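Local structure of myosin IE heavy chain (1LKX) at residues 56-70 and 75-87. The protein is a single-headed myosin whose motor domain binds actin and hydrolyses ATP in an actin-activated manner, and which may move membranes relative to actin. Numbering follows the deposited sequence.
Sequences IYKESDIKAYNGRYK and PHMYALANDAYRS. Unlike the reference sequence in segment 75-87: M77 (reference Ile).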
ATOM      1  N   ILE A  56      -4.133  10.110 -21.904  1.00 50.94           N
ATOM      2  CA  ILE A  56      -5.362  10.612 -21.308  1.00 49.03           C
ATOM      3  C   ILE A  56      -5.116  11.257 -19.950  1.00 48.40           C
ATOM      4  O   ILE A  56      -6.051  11.485 -19.184  1.00 48.12           O
ATOM      5  CB  ILE A  56      -6.380   9.486 -21.131  1.00 47.81           C
ATOM      6  CG1 ILE A  56      -5.993   8.614 -19.945  1.00 46.18           C
ATOM      7  CG2 ILE A  56      -6.414   8.635 -22.380  1.00 48.18           C
ATOM      8  CD1 ILE A  56      -6.952   7.499 -19.687  1.00 44.27           C
ATOM      9  N   TYR A  57      -3.854  11.551 -19.657  1.00 48.18           N
ATOM     10  CA  TYR A  57      -3.503  12.163 -18.388  1.00 48.48           C
ATOM     11  C   TYR A  57      -2.787  13.486 -18.601  1.00 49.51           C
ATOM     12  O   TYR A  57      -1.866  13.842 -17.868  1.00 49.71           O
ATOM     13  CB  TYR A  57      -2.624  11.213 -17.590  1.00 47.24           C
ATOM     14  CG  TYR A  57      -3.263   9.873 -17.340  1.00 45.61           C
ATOM     15  CD1 TYR A  57      -4.383   9.751 -16.524  1.00 44.13           C
ATOM     16  CD2 TYR A  57      -2.740   8.720 -17.922  1.00 45.59           C
ATOM     17  CE1 TYR A  57      -4.966   8.508 -16.288  1.00 44.98           C
ATOM     18  CE2 TYR A  57      -3.313   7.472 -17.696  1.00 45.02           C
ATOM     19  CZ  TYR A  57      -4.426   7.370 -16.878  1.00 45.11           C
ATOM     20  OH  TYR A  57      -4.997   6.134 -16.649  1.00 43.78           O
ATOM     21  N   LYS A  58      -3.234  14.217 -19.609  1.00 50.49           N
ATOM     22  CA  LYS A  58      -2.667  15.512 -19.942  1.00 51.58           C
ATOM     23  C   LYS A  58      -3.392  16.607 -19.172  1.00 53.06           C
ATOM     24  O   LYS A  58      -4.587  16.490 -18.895  1.00 52.81           O
ATOM     25  CB  LYS A  58      -2.822  15.763 -21.435  1.00 51.36           C
ATOM     26  CG  LYS A  58      -2.228  14.676 -22.307  1.00 51.75           C
ATOM     27  CD  LYS A  58      -2.625  14.840 -23.775  1.00 51.56           C
ATOM     28  CE  LYS A  58      -4.026  14.285 -24.068  1.00 52.41           C
ATOM     29  NZ  LYS A  58      -5.160  15.040 -23.445  1.00 52.24           N
ATOM     30  N   GLU A  59      -2.666  17.672 -18.834  1.00 54.75           N
ATOM     31  CA  GLU A  59      -3.227  18.811 -18.098  1.00 56.20           C
ATOM     32  C   GLU A  59      -4.541  19.282 -18.727  1.00 54.74           C
ATOM     33  O   GLU A  59      -5.447  19.743 -18.043  1.00 53.94           O
ATOM     34  CB  GLU A  59      -2.212  19.959 -18.066  1.00 59.65           C
ATOM     35  CG  GLU A  59      -1.265  19.972 -19.271  1.00 65.41           C
ATOM     36  CD  GLU A  59      -1.974  19.690 -20.599  1.00 69.50           C
ATOM     37  OE1 GLU A  59      -2.822  20.510 -21.024  1.00 72.55           O
ATOM     38  OE2 GLU A  59      -1.685  18.639 -21.219  1.00 71.12           O
ATOM     39  N   SER A  60      -4.640  19.157 -20.039  1.00 54.16           N
ATOM     40  CA  SER A  60      -5.851  19.559 -20.730  1.00 54.35           C
ATOM     41  C   SER A  60      -6.980  18.654 -20.237  1.00 53.31           C
ATOM     42  O   SER A  60      -8.114  19.097 -20.052  1.00 53.36           O
ATOM     43  CB  SER A  60      -5.671  19.405 -22.241  1.00 55.13           C
ATOM     44  OG  SER A  60      -5.489  18.043 -22.592  1.00 58.05           O
ATOM     45  N   ASP A  61      -6.665  17.380 -20.031  1.00 51.51           N
ATOM     46  CA  ASP A  61      -7.657  16.440 -19.542  1.00 50.21           C
ATOM     47  C   ASP A  61      -7.994  16.868 -18.118  1.00 48.45           C
ATOM     48  O   ASP A  61      -9.145  16.794 -17.686  1.00 46.82           O
ATOM     49  CB  ASP A  61      -7.100  15.012 -19.539  1.00 52.24           C
ATOM     50  CG  ASP A  61      -6.605  14.568 -20.906  1.00 53.09           C
ATOM     51  OD1 ASP A  61      -7.394  14.589 -21.875  1.00 52.89           O
ATOM     52  OD2 ASP A  61      -5.420  14.187 -21.008  1.00 54.56           O
ATOM     53  N   ILE A  62      -6.975  17.322 -17.391  1.00 46.76           N
ATOM     54  CA  ILE A  62      -7.181  17.765 -16.025  1.00 45.34           C
ATOM     55  C   ILE A  62      -8.160  18.910 -16.055  1.00 45.80           C
ATOM     56  O   ILE A  62      -9.098  18.959 -15.266  1.00 46.95           O
ATOM     57  CB  ILE A  62      -5.882  18.236 -15.389  1.00 43.07           C
ATOM     58  CG1 ILE A  62      -5.001  17.027 -15.094  1.00 43.16           C
ATOM     59  CG2 ILE A  62      -6.174  19.000 -14.129  1.00 42.12           C
ATOM     60  CD1 ILE A  62      -3.757  17.349 -14.308  1.00 43.07           C
ATOM     61  N   LYS A  63      -7.945  19.823 -16.990  1.00 46.20           N
ATOM     62  CA  LYS A  63      -8.811  20.979 -17.138  1.00 46.80           C
ATOM     63  C   LYS A  63     -10.205  20.544 -17.576  1.00 46.78           C
ATOM     64  O   LYS A  63     -11.204  21.138 -17.185  1.00 47.76           O
ATOM     65  CB  LYS A  63      -8.227  21.939 -18.175  1.00 47.80           C
ATOM     66  CG  LYS A  63      -6.812  22.427 -17.874  1.00 50.75           C
ATOM     67  CD  LYS A  63      -6.253  23.276 -19.011  1.00 52.44           C
ATOM     68  CE  LYS A  63      -4.759  23.533 -18.850  1.00 55.18           C
ATOM     69  NZ  LYS A  63      -4.123  24.103 -20.085  1.00 55.06           N
ATOM     70  N   ALA A  64     -10.273  19.495 -18.384  1.00 46.21           N
ATOM     71  CA  ALA A  64     -11.552  19.010 -18.888  1.00 45.30           C
ATOM     72  C   ALA A  64     -12.480  18.458 -17.818  1.00 45.23           C
ATOM     73  O   ALA A  64     -13.681  18.716 -17.847  1.00 44.71           O
ATOM     74  CB  ALA A  64     -11.317  17.964 -19.948  1.00 45.81           C
ATOM     75  N   TYR A  65     -11.931  17.698 -16.875  1.00 45.04           N
ATOM     76  CA  TYR A  65     -12.749  17.116 -15.819  1.00 43.83           C
ATOM     77  C   TYR A  65     -12.918  18.020 -14.623  1.00 44.81           C
ATOM     78  O   TYR A  65     -13.778  17.781 -13.769  1.00 43.90           O
ATOM     79  CB  TYR A  65     -12.161  15.800 -15.350  1.00 42.13           C
ATOM     80  CG  TYR A  65     -12.238  14.712 -16.379  1.00 40.16           C
ATOM     81  CD1 TYR A  65     -11.262  14.587 -17.357  1.00 40.29           C
ATOM     82  CD2 TYR A  65     -13.301  13.819 -16.386  1.00 39.19           C
ATOM     83  CE1 TYR A  65     -11.337  13.602 -18.319  1.00 40.66           C
ATOM     84  CE2 TYR A  65     -13.391  12.831 -17.342  1.00 40.60           C
ATOM     85  CZ  TYR A  65     -12.407  12.726 -18.310  1.00 41.50           C
ATOM     86  OH  TYR A  65     -12.515  11.756 -19.284  1.00 43.41           O
ATOM     87  N   ASN A  66     -12.092  19.057 -14.557  1.00 45.80           N
ATOM     88  CA  ASN A  66     -12.162  19.987 -13.445  1.00 47.06           C
ATOM     89  C   ASN A  66     -13.509  20.691 -13.421  1.00 48.14           C
ATOM     90  O   ASN A  66     -13.943  21.247 -14.423  1.00 49.38           O
ATOM     91  CB  ASN A  66     -11.050  21.023 -13.550  1.00 46.74           C
ATOM     92  CG  ASN A  66     -10.941  21.878 -12.311  1.00 47.21           C
ATOM     93  OD1 ASN A  66     -10.137  22.809 -12.258  1.00 46.73           O
ATOM     94  ND2 ASN A  66     -11.748  21.566 -11.297  1.00 46.96           N
ATOM     95  N   GLY A  67     -14.169  20.651 -12.271  1.00 49.21           N
ATOM     96  CA  GLY A  67     -15.455  21.302 -12.122  1.00 52.19           C
ATOM     97  C   GLY A  67     -16.644  20.516 -12.643  1.00 54.05           C
ATOM     98  O   GLY A  67     -17.717  20.513 -12.026  1.00 53.80           O
ATOM     99  N   ARG A  68     -16.446  19.843 -13.772  1.00 55.32           N
ATOM    100  CA  ARG A  68     -17.500  19.063 -14.403  1.00 57.18           C
ATOM    101  C   ARG A  68     -18.071  17.912 -13.573  1.00 57.47           C
ATOM    102  O   ARG A  68     -17.415  17.388 -12.670  1.00 57.76           O
ATOM    103  CB  ARG A  68     -16.998  18.534 -15.746  1.00 58.83           C
ATOM    104  CG  ARG A  68     -16.653  19.642 -16.716  1.00 60.26           C
ATOM    105  CD  ARG A  68     -16.478  19.129 -18.117  1.00 63.11           C
ATOM    106  NE  ARG A  68     -16.666  20.201 -19.087  1.00 64.34           N
ATOM    107  CZ  ARG A  68     -17.816  20.845 -19.260  1.00 65.26           C
ATOM    108  NH1 ARG A  68     -18.881  20.526 -18.532  1.00 64.42           N
ATOM    109  NH2 ARG A  68     -17.904  21.810 -20.161  1.00 66.70           N
ATOM    110  N   TYR A  69     -19.305  17.532 -13.889  1.00 57.73           N
ATOM    111  CA  TYR A  69     -19.979  16.446 -13.198  1.00 58.72           C
ATOM    112  C   TYR A  69     -19.703  15.111 -13.864  1.00 58.60           C
ATOM    113  O   TYR A  69     -19.421  15.047 -15.062  1.00 58.72           O
ATOM    114  CB  TYR A  69     -21.479  16.686 -13.166  1.00 60.76           C
ATOM    115  CG  TYR A  69     -21.891  17.798 -12.238  1.00 63.77           C
ATOM    116  CD1 TYR A  69     -21.407  17.857 -10.925  1.00 64.32           C
ATOM    117  CD2 TYR A  69     -22.783  18.784 -12.659  1.00 65.03           C
ATOM    118  CE1 TYR A  69     -21.804  18.875 -10.054  1.00 66.16           C
ATOM    119  CE2 TYR A  69     -23.191  19.807 -11.797  1.00 66.54           C
ATOM    120  CZ  TYR A  69     -22.697  19.849 -10.497  1.00 66.99           C
ATOM    121  OH  TYR A  69     -23.091  20.872  -9.658  1.00 68.59           O
ATOM    122  N   LYS A  70     -19.808  14.044 -13.079  1.00 58.32           N
ATOM    123  CA  LYS A  70     -19.540  12.692 -13.557  1.00 58.27           C
ATOM    124  C   LYS A  70     -20.224  12.341 -14.880  1.00 58.27           C
ATOM    125  O   LYS A  70     -19.626  11.690 -15.737  1.00 58.61           O
ATOM    126  CB  LYS A  70     -19.946  11.669 -12.492  1.00 57.75           C
ATOM    127  CG  LYS A  70     -19.192  10.338 -12.566  1.00 56.61           C
ATOM    128  CD  LYS A  70     -18.077  10.266 -11.518  1.00 56.55           C
ATOM    129  CE  LYS A  70     -18.634  10.280 -10.098  1.00 55.82           C
ATOM    130  NZ  LYS A  70     -17.541  10.300  -9.091  1.00 55.63           N
ATOM    131  N   PRO A  75     -15.946   8.097 -18.148  1.00 44.64           N
ATOM    132  CA  PRO A  75     -15.390   7.691 -16.860  1.00 43.98           C
ATOM    133  C   PRO A  75     -13.886   7.944 -16.835  1.00 44.11           C
ATOM    134  O   PRO A  75     -13.173   7.606 -17.793  1.00 45.47           O
ATOM    135  CB  PRO A  75     -15.728   6.210 -16.805  1.00 43.74           C
ATOM    136  CG  PRO A  75     -17.028   6.162 -17.526  1.00 44.68           C
ATOM    137  CD  PRO A  75     -16.768   7.028 -18.724  1.00 43.73           C
ATOM    138  N   HIS A  76     -13.406   8.558 -15.762  1.00 42.38           N
ATOM    139  CA  HIS A  76     -11.985   8.826 -15.646  1.00 41.14           C
ATOM    140  C   HIS A  76     -11.577   9.041 -14.207  1.00 40.44           C
ATOM    141  O   HIS A  76     -12.331   9.577 -13.394  1.00 38.20           O
ATOM    142  CB  HIS A  76     -11.590  10.058 -16.469  1.00 41.71           C
ATOM    143  CG  HIS A  76     -10.109  10.296 -16.547  1.00 40.90           C
ATOM    144  ND1 HIS A  76      -9.379  10.083 -17.697  1.00 40.72           N
ATOM    145  CD2 HIS A  76      -9.224  10.726 -15.617  1.00 40.60           C
ATOM    146  CE1 HIS A  76      -8.110  10.371 -17.474  1.00 40.26           C
ATOM    147  NE2 HIS A  76      -7.989  10.763 -16.218  1.00 41.38           N
ATOM    148  N   MET A  77     -10.359   8.603 -13.922  1.00 40.97           N
ATOM    149  CA  MET A  77      -9.746   8.728 -12.621  1.00 40.67           C
ATOM    150  C   MET A  77      -9.929  10.152 -12.078  1.00 38.99           C
ATOM    151  O   MET A  77     -10.174  10.361 -10.890  1.00 38.30           O
ATOM    152  CB  MET A  77      -8.264   8.420 -12.765  1.00 43.94           C
ATOM    153  CG  MET A  77      -7.560   8.292 -11.464  1.00 51.55           C
ATOM    154  SD  MET A  77      -8.314   6.956 -10.553  1.00 60.41           S
ATOM    155  CE  MET A  77      -9.589   7.884  -9.542  1.00 60.14           C
ATOM    156  N   TYR A  78      -9.821  11.131 -12.968  1.00 36.37           N
ATOM    157  CA  TYR A  78      -9.947  12.523 -12.582  1.00 33.35           C
ATOM    158  C   TYR A  78     -11.281  12.907 -11.988  1.00 32.99           C
ATOM    159  O   TYR A  78     -11.349  13.762 -11.106  1.00 33.35           O
ATOM    160  CB  TYR A  78      -9.659  13.419 -13.765  1.00 30.00           C
ATOM    161  CG  TYR A  78      -8.225  13.385 -14.226  1.00 29.02           C
ATOM    162  CD1 TYR A  78      -7.223  12.838 -13.437  1.00 26.60           C
ATOM    163  CD2 TYR A  78      -7.866  13.917 -15.463  1.00 30.00           C
ATOM    164  CE1 TYR A  78      -5.901  12.822 -13.868  1.00 27.50           C
ATOM    165  CE2 TYR A  78      -6.540  13.906 -15.905  1.00 27.67           C
ATOM    166  CZ  TYR A  78      -5.568  13.359 -15.108  1.00 26.96           C
ATOM    167  OH  TYR A  78      -4.268  13.339 -15.550  1.00 24.58           O
ATOM    168  N   ALA A  79     -12.341  12.281 -12.475  1.00 32.44           N
ATOM    169  CA  ALA A  79     -13.672  12.580 -11.979  1.00 32.76           C
ATOM    170  C   ALA A  79     -13.747  12.277 -10.490  1.00 33.12           C
ATOM    171  O   ALA A  79     -14.464  12.936  -9.746  1.00 32.86           O
ATOM    172  CB  ALA A  79     -14.694  11.752 -12.731  1.00 33.32           C
ATOM    173  N   LEU A  80     -12.996  11.273 -10.062  1.00 34.08           N
ATOM    174  CA  LEU A  80     -12.993  10.883  -8.669  1.00 36.52           C
ATOM    175  C   LEU A  80     -12.259  11.953  -7.881  1.00 37.67           C
ATOM    176  O   LEU A  80     -12.750  12.439  -6.864  1.00 38.40           O
ATOM    177  CB  LEU A  80     -12.298   9.529  -8.513  1.00 38.67           C
ATOM    178  CG  LEU A  80     -12.675   8.689  -7.286  1.00 40.60           C
ATOM    179  CD1 LEU A  80     -11.914   9.148  -6.049  1.00 40.31           C
ATOM    180  CD2 LEU A  80     -14.193   8.792  -7.081  1.00 41.96           C
ATOM    181  N   ALA A  81     -11.082  12.328  -8.365  1.00 38.23           N
ATOM    182  CA  ALA A  81     -10.289  13.356  -7.703  1.00 38.95           C
ATOM    183  C   ALA A  81     -11.094  14.641  -7.636  1.00 39.04           C
ATOM    184  O   ALA A  81     -11.173  15.267  -6.584  1.00 38.11           O
ATOM    185  CB  ALA A  81      -8.987  13.596  -8.461  1.00 40.00           C
ATOM    186  N   ASN A  82     -11.686  15.028  -8.764  1.00 39.67           N
ATOM    187  CA  ASN A  82     -12.484  16.242  -8.817  1.00 40.36           C
ATOM    188  C   ASN A  82     -13.596  16.207  -7.767  1.00 41.33           C
ATOM    189  O   ASN A  82     -13.830  17.202  -7.083  1.00 42.29           O
ATOM    190  CB  ASN A  82     -13.074  16.436 -10.215  1.00 41.01           C
ATOM    191  CG  ASN A  82     -13.879  17.731 -10.341  1.00 41.96           C
ATOM    192  OD1 ASN A  82     -15.101  17.761 -10.128  1.00 42.29           O
ATOM    193  ND2 ASN A  82     -13.189  18.810 -10.679  1.00 43.83           N
ATOM    194  N   ASP A  83     -14.283  15.078  -7.624  1.00 41.09           N
ATOM    195  CA  ASP A  83     -15.337  15.004  -6.631  1.00 42.69           C
ATOM    196  C   ASP A  83     -14.742  15.158  -5.242  1.00 43.16           C
ATOM    197  O   ASP A  83     -15.249  15.925  -4.424  1.00 43.43           O
ATOM    198  CB  ASP A  83     -16.072  13.669  -6.702  1.00 47.64           C
ATOM    199  CG  ASP A  83     -17.192  13.557  -5.656  1.00 51.64           C
ATOM    200  OD1 ASP A  83     -17.765  12.456  -5.492  1.00 54.40           O
ATOM    201  OD2 ASP A  83     -17.506  14.574  -4.999  1.00 52.95           O
ATOM    202  N   ALA A  84     -13.659  14.431  -4.972  1.00 42.77           N
ATOM    203  CA  ALA A  84     -13.001  14.495  -3.663  1.00 40.87           C
ATOM    204  C   ALA A  84     -12.649  15.925  -3.289  1.00 39.59           C
ATOM    205  O   ALA A  84     -12.945  16.380  -2.188  1.00 40.00           O
ATOM    206  CB  ALA A  84     -11.741  13.634  -3.660  1.00 39.38           C
ATOM    207  N   TYR A  85     -12.023  16.628  -4.224  1.00 39.07           N
ATOM    208  CA  TYR A  85     -11.612  18.010  -4.021  1.00 38.34           C
ATOM    209  C   TYR A  85     -12.790  18.918  -3.778  1.00 39.92           C
ATOM    210  O   TYR A  85     -12.845  19.596  -2.771  1.00 40.60           O
ATOM    211  CB  TYR A  85     -10.855  18.509  -5.233  1.00 36.14           C
ATOM    212  CG  TYR A  85     -10.273  19.876  -5.047  1.00 34.92           C
ATOM    213  CD1 TYR A  85      -9.470  20.163  -3.942  1.00 36.75           C
ATOM    214  CD2 TYR A  85     -10.508  20.885  -5.971  1.00 32.80           C
ATOM    215  CE1 TYR A  85      -8.921  21.421  -3.765  1.00 35.84           C
ATOM    216  CE2 TYR A  85      -9.969  22.138  -5.805  1.00 32.85           C
ATOM    217  CZ  TYR A  85      -9.180  22.400  -4.700  1.00 35.49           C
ATOM    218  OH  TYR A  85      -8.659  23.647  -4.501  1.00 38.60           O
ATOM    219  N   ARG A  86     -13.725  18.938  -4.718  1.00 42.85           N
ATOM    220  CA  ARG A  86     -14.920  19.760  -4.601  1.00 45.93           C
ATOM    221  C   ARG A  86     -15.622  19.517  -3.257  1.00 46.84           C
ATOM    222  O   ARG A  86     -15.997  20.468  -2.564  1.00 47.19           O
ATOM    223  CB  ARG A  86     -15.878  19.443  -5.752  1.00 49.15           C
ATOM    224  CG  ARG A  86     -17.286  20.044  -5.576  1.00 54.99           C
ATOM    225  CD  ARG A  86     -18.383  19.174  -6.224  1.00 55.63           C
ATOM    226  NE  ARG A  86     -18.308  19.213  -7.680  1.00 57.06           N
ATOM    227  CZ  ARG A  86     -18.504  18.160  -8.462  1.00 57.03           C
ATOM    228  NH1 ARG A  86     -18.790  16.983  -7.915  1.00 56.08           N
ATOM    229  NH2 ARG A  86     -18.408  18.288  -9.782  1.00 57.02           N
ATOM    230  N   SER A  87     -15.800  18.247  -2.895  1.00 47.53           N
ATOM    231  CA  SER A  87     -16.449  17.896  -1.636  1.00 49.28           C
ATOM    232  C   SER A  87     -15.684  18.483  -0.464  1.00 49.86           C
ATOM    233  O   SER A  87     -16.287  19.013   0.464  1.00 50.85           O
ATOM    234  CB  SER A  87     -16.522  16.379  -1.467  1.00 50.28           C
ATOM    235  OG  SER A  87     -17.326  15.788  -2.468  1.00 53.12           O
TER
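Y65 and Y78 centre an aromatic contact of helix 59-65 and its flanking loops with helix 77-87 and the residue before it, beside the nucleotide pocket; the helix axes cross at -53°. CG of H76 lies over one face of the Y65 ring, CZ of Y65 is 3.3 Å from CB of H76, and CB of Y65 meets CB of Y78 at 3.8 Å. With CG beside the backbone N (chi1 -68°), the Y78 ring is carried toward helix 59-65, where its edge meets CB of D61 and its CE2 lies 3.6 Å from CG1 of I62, buried and apolar like the ring carbons. The Y78 hydroxyl reaches the Y57 ring edge and hydrogen-bonds to Q116, while NE2 of H76 sits over the Y78 ring centre. Cutting Y65 back to an alanine is likely to open a gap over H76 and beside CB of Y78. Beyond the helix, NH2 of R86 donates to O of G67 (3.2 Å, 151°), which lies in the guanidinium plane, though NH2 stands above the carbonyl plane; at G67's positive phi a CB would jam against the preceding carbonyl O. Y57, hydrogen-bonded to the Y38 hydroxyl, touches ADP, tying the aromatic cluster of Y57, Y65 and H76 to the myosin motor's nucleotide pocket.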